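Local structure of oligopeptide-binding protein appA (Bacillus subtilis, 1XOC) at residues 29-37 / 190-199. The protein binds oligopeptides, tetra- and pentapeptides among them, for an ABC transporter that can replace the Opp system in sporulation and genetic competence. Residues are numbered along the deposited sequence; the frame is centred on the assembly and turned at random.
Sequences IGEPTLFNS and FKEWKQGQYI
Glu31 reaches across to Trp193 and Gly196, in and beside the turn between strands 188-194 and 198-203. From CB the chain runs out extended, with CG anti to the backbone N (chi1 -168°). Glu31 CG passes 4.1 Å from Trp193 CZ2. CD sits beside the amide of Gln195. OE1 accepts from a water that in turn accepts from Gln195 NE2. OE2 takes two donors. Trp193 NE1 donates to the anti lone pair of Glu31 OE2 at 2.9 Å, and this oxygen lies close to the indole plane. The backbone N of Gly196 meets Glu31 OE2 on the syn side at 2.7 Å, 23° out of the carboxylate plane. The two strands form an antiparallel hairpin, with a classic beta bulge where Gln197 and Tyr198 face Lys194. The hairpin belongs to a mixed sheet of four strands in this solute-binding protein, with strand 23-28 at the opposite border from 188-194. The far edge of the indole runs along the loop carbonyls, with Trp193 CZ2 3.3 Å from Pro32 O and Trp193 CH2 near Thr33 O. Phe35 CZ comes obliquely to Trp193 CZ3 at 3.7 Å, the ring planes 43° apart. A leucine in place of Trp193 would probably leave Glu31 OE2 without one donor and open a gap beside Phe35. Ile199 CD1 touches the Phe35 edge and meets Pro32 CG tip to tip at 3.6 Å. Helix 43-52 packs on Pro32 and Phe35 through Ile48.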
loop_
_atom_site.group_PDB
_atom_site.type_symbol
_atom_site.label_atom_id
_atom_site.label_comp_id
_atom_site.label_asym_id
_atom_site.label_seq_id
_atom_site.Cartn_x
_atom_site.Cartn_y
_atom_site.Cartn_z
ATOM N N ILE A 29 -2.302 9.108 -10.556
ATOM C CA ILE A 29 -0.921 9.556 -10.876
ATOM C C ILE A 29 0.086 8.422 -11.033
ATOM O O ILE A 29 1.250 8.687 -11.352
ATOM C CB ILE A 29 -0.375 10.575 -9.855
ATOM C CG1 ILE A 29 -0.184 9.952 -8.473
ATOM C CG2 ILE A 29 -1.293 11.810 -9.831
ATOM C CD1 ILE A 29 0.621 10.848 -7.506
ATOM N N GLY A 30 -0.330 7.184 -10.827
ATOM C CA GLY A 30 0.563 6.022 -10.970
ATOM C C GLY A 30 -0.052 4.935 -11.849
ATOM O O GLY A 30 -1.210 4.599 -11.696
ATOM N N GLU A 31 0.731 4.414 -12.785
ATOM C CA GLU A 31 0.263 3.318 -13.632
ATOM C C GLU A 31 0.484 1.977 -12.974
ATOM O O GLU A 31 1.557 1.744 -12.420
ATOM C CB GLU A 31 0.996 3.343 -14.964
ATOM C CG GLU A 31 0.402 2.437 -16.015
ATOM C CD GLU A 31 0.912 2.759 -17.394
ATOM O OE1 GLU A 31 1.940 3.478 -17.527
ATOM O OE2 GLU A 31 0.278 2.268 -18.346
ATOM N N PRO A 32 -0.518 1.071 -13.052
ATOM C CA PRO A 32 -0.282 -0.277 -12.560
ATOM C C PRO A 32 0.815 -1.038 -13.297
ATOM O O PRO A 32 1.277 -0.645 -14.426
ATOM C CB PRO A 32 -1.631 -0.981 -12.783
ATOM C CG PRO A 32 -2.626 0.114 -12.883
ATOM C CD PRO A 32 -1.898 1.222 -13.574
ATOM N N THR A 33 1.214 -2.149 -12.691
ATOM C CA THR A 33 2.221 -3.044 -13.246
ATOM C C THR A 33 1.588 -4.348 -13.739
ATOM O O THR A 33 1.824 -4.789 -14.844
ATOM C CB THR A 33 3.256 -3.349 -12.169
ATOM O OG1 THR A 33 3.964 -2.157 -11.855
ATOM C CG2 THR A 33 4.323 -4.298 -12.671
ATOM N N LEU A 34 0.774 -4.961 -12.893
ATOM C CA LEU A 34 0.100 -6.174 -13.275
ATOM C C LEU A 34 -1.087 -6.428 -12.346
ATOM O O LEU A 34 -1.193 -5.805 -11.324
ATOM C CB LEU A 34 1.073 -7.354 -13.243
ATOM C CG LEU A 34 1.439 -8.052 -11.932
ATOM C CD1 LEU A 34 2.272 -9.269 -12.092
ATOM C CD2 LEU A 34 2.007 -7.176 -10.894
ATOM N N PHE A 35 -1.957 -7.357 -12.718
ATOM C CA PHE A 35 -3.185 -7.605 -11.970
ATOM C C PHE A 35 -3.185 -9.026 -11.460
ATOM O O PHE A 35 -3.698 -9.926 -12.081
ATOM C CB PHE A 35 -4.406 -7.353 -12.848
ATOM C CG PHE A 35 -4.289 -6.126 -13.700
ATOM C CD1 PHE A 35 -4.404 -6.203 -15.060
ATOM C CD2 PHE A 35 -4.046 -4.907 -13.132
ATOM C CE1 PHE A 35 -4.295 -5.084 -15.825
ATOM C CE2 PHE A 35 -3.930 -3.798 -13.903
ATOM C CZ PHE A 35 -4.055 -3.896 -15.256
ATOM N N ASN A 36 -2.573 -9.185 -10.308
ATOM C CA ASN A 36 -2.429 -10.481 -9.671
ATOM C C ASN A 36 -1.932 -10.287 -8.242
ATOM O O ASN A 36 -0.828 -9.866 -8.010
ATOM C CB ASN A 36 -1.450 -11.368 -10.443
ATOM C CG ASN A 36 -1.471 -12.811 -9.985
ATOM O OD1 ASN A 36 -1.667 -13.087 -8.783
ATOM N ND2 ASN A 36 -1.278 -13.757 -10.925
ATOM N N SER A 37 -2.797 -10.531 -7.259
ATOM C CA SER A 37 -2.467 -10.215 -5.890
ATOM C C SER A 37 -1.260 -10.991 -5.334
ATOM O O SER A 37 -0.663 -10.577 -4.334
ATOM C CB SER A 37 -3.685 -10.417 -5.016
ATOM O OG SER A 37 -3.963 -11.778 -4.905
ATOM N N PHE A 190 -12.039 -6.746 -17.950
ATOM C CA PHE A 190 -10.997 -6.046 -18.690
ATOM C C PHE A 190 -11.392 -5.801 -20.133
ATOM O O PHE A 190 -11.797 -6.721 -20.821
ATOM C CB PHE A 190 -9.692 -6.864 -18.612
ATOM C CG PHE A 190 -8.525 -6.244 -19.323
ATOM C CD1 PHE A 190 -7.680 -5.367 -18.659
ATOM C CD2 PHE A 190 -8.287 -6.525 -20.659
ATOM C CE1 PHE A 190 -6.575 -4.808 -19.332
ATOM C CE2 PHE A 190 -7.195 -5.965 -21.338
ATOM C CZ PHE A 190 -6.348 -5.101 -20.663
ATOM N N LYS A 191 -11.241 -4.561 -20.598
ATOM C CA LYS A 191 -11.422 -4.243 -22.014
ATOM C C LYS A 191 -10.106 -3.895 -22.721
ATOM O O LYS A 191 -9.814 -4.436 -23.779
ATOM C CB LYS A 191 -12.434 -3.110 -22.164
ATOM C CG LYS A 191 -12.742 -2.769 -23.617
ATOM C CD LYS A 191 -13.697 -1.594 -23.757
ATOM C CE LYS A 191 -14.232 -1.520 -25.165
ATOM N NZ LYS A 191 -13.144 -1.778 -26.176
ATOM N N GLU A 192 -9.338 -2.961 -22.174
ATOM C CA GLU A 192 -8.161 -2.444 -22.862
ATOM C C GLU A 192 -7.203 -1.797 -21.876
ATOM O O GLU A 192 -7.646 -1.203 -20.897
ATOM C CB GLU A 192 -8.595 -1.393 -23.860
ATOM C CG GLU A 192 -7.433 -0.910 -24.718
ATOM C CD GLU A 192 -7.806 0.203 -25.698
ATOM O OE1 GLU A 192 -8.939 0.760 -25.593
ATOM O OE2 GLU A 192 -6.947 0.508 -26.581
ATOM N N TRP A 193 -5.909 -1.968 -22.112
ATOM C CA TRP A 193 -4.872 -1.215 -21.409
ATOM C C TRP A 193 -3.954 -0.575 -22.455
ATOM O O TRP A 193 -3.111 -1.246 -23.082
ATOM C CB TRP A 193 -4.105 -2.115 -20.442
ATOM C CG TRP A 193 -3.019 -1.450 -19.644
ATOM C CD1 TRP A 193 -2.662 -0.122 -19.634
ATOM C CD2 TRP A 193 -2.152 -2.100 -18.725
ATOM N NE1 TRP A 193 -1.609 0.077 -18.748
ATOM C CE2 TRP A 193 -1.286 -1.119 -18.176
ATOM C CE3 TRP A 193 -2.029 -3.424 -18.289
ATOM C CZ2 TRP A 193 -0.315 -1.431 -17.206
ATOM C CZ3 TRP A 193 -1.059 -3.728 -17.344
ATOM C CH2 TRP A 193 -0.197 -2.739 -16.834
ATOM N N LYS A 194 -4.186 0.712 -22.681
ATOM C CA LYS A 194 -3.359 1.520 -23.570
ATOM C C LYS A 194 -2.221 2.048 -22.708
ATOM O O LYS A 194 -2.441 2.890 -21.813
ATOM C CB LYS A 194 -4.185 2.646 -24.153
ATOM C CG LYS A 194 -3.383 3.467 -25.152
ATOM C CD LYS A 194 -4.029 3.683 -26.527
ATOM C CE LYS A 194 -2.921 3.717 -27.586
ATOM N NZ LYS A 194 -3.341 4.045 -28.979
ATOM N N GLN A 195 -1.036 1.482 -22.931
ATOM C CA GLN A 195 0.094 1.679 -22.049
ATOM C C GLN A 195 0.410 3.184 -21.932
ATOM O O GLN A 195 0.472 3.907 -22.928
ATOM C CB GLN A 195 1.308 0.866 -22.529
ATOM C CG GLN A 195 2.497 0.884 -21.563
ATOM C CD GLN A 195 2.322 -0.034 -20.368
ATOM O OE1 GLN A 195 1.666 -1.077 -20.454
ATOM N NE2 GLN A 195 2.919 0.357 -19.233
ATOM N N GLY A 196 0.561 3.646 -20.696
ATOM C CA GLY A 196 0.848 5.032 -20.410
ATOM C C GLY A 196 -0.347 5.975 -20.480
ATOM O O GLY A 196 -0.194 7.187 -20.299
ATOM N N GLN A 197 -1.546 5.453 -20.742
ATOM C CA GLN A 197 -2.695 6.319 -20.958
ATOM C C GLN A 197 -3.874 5.918 -20.091
ATOM O O GLN A 197 -4.386 6.745 -19.349
ATOM C CB GLN A 197 -3.107 6.300 -22.410
ATOM C CG GLN A 197 -2.055 6.827 -23.325
ATOM C CD GLN A 197 -2.607 7.160 -24.684
ATOM O OE1 GLN A 197 -2.064 6.734 -25.698
ATOM N NE2 GLN A 197 -3.719 7.899 -24.718
ATOM N N TYR A 198 -4.346 4.686 -20.248
ATOM C CA TYR A 198 -5.532 4.256 -19.483
ATOM C C TYR A 198 -5.765 2.759 -19.491
ATOM O O TYR A 198 -5.319 2.050 -20.351
ATOM C CB TYR A 198 -6.808 4.932 -20.023
ATOM C CG TYR A 198 -7.122 4.559 -21.453
ATOM C CD1 TYR A 198 -6.733 5.366 -22.500
ATOM C CD2 TYR A 198 -7.809 3.382 -21.748
ATOM C CE1 TYR A 198 -7.014 5.007 -23.800
ATOM C CE2 TYR A 198 -8.104 3.027 -23.057
ATOM C CZ TYR A 198 -7.704 3.836 -24.061
ATOM O OH TYR A 198 -7.989 3.474 -25.375
ATOM N N ILE A 199 -6.528 2.325 -18.502
ATOM C CA ILE A 199 -7.081 0.980 -18.435
ATOM C C ILE A 199 -8.596 1.162 -18.427
ATOM O O ILE A 199 -9.132 1.869 -17.565
ATOM C CB ILE A 199 -6.655 0.267 -17.148
ATOM C CG1 ILE A 199 -5.130 0.093 -17.159
ATOM C CG2 ILE A 199 -7.381 -1.064 -17.013
ATOM C CD1 ILE A 199 -4.529 -0.259 -15.867
HETATM O O HOH W 1 3.917 3.174 -19.317
HETATM O O HOH W 2 3.138 -0.379 -16.118
#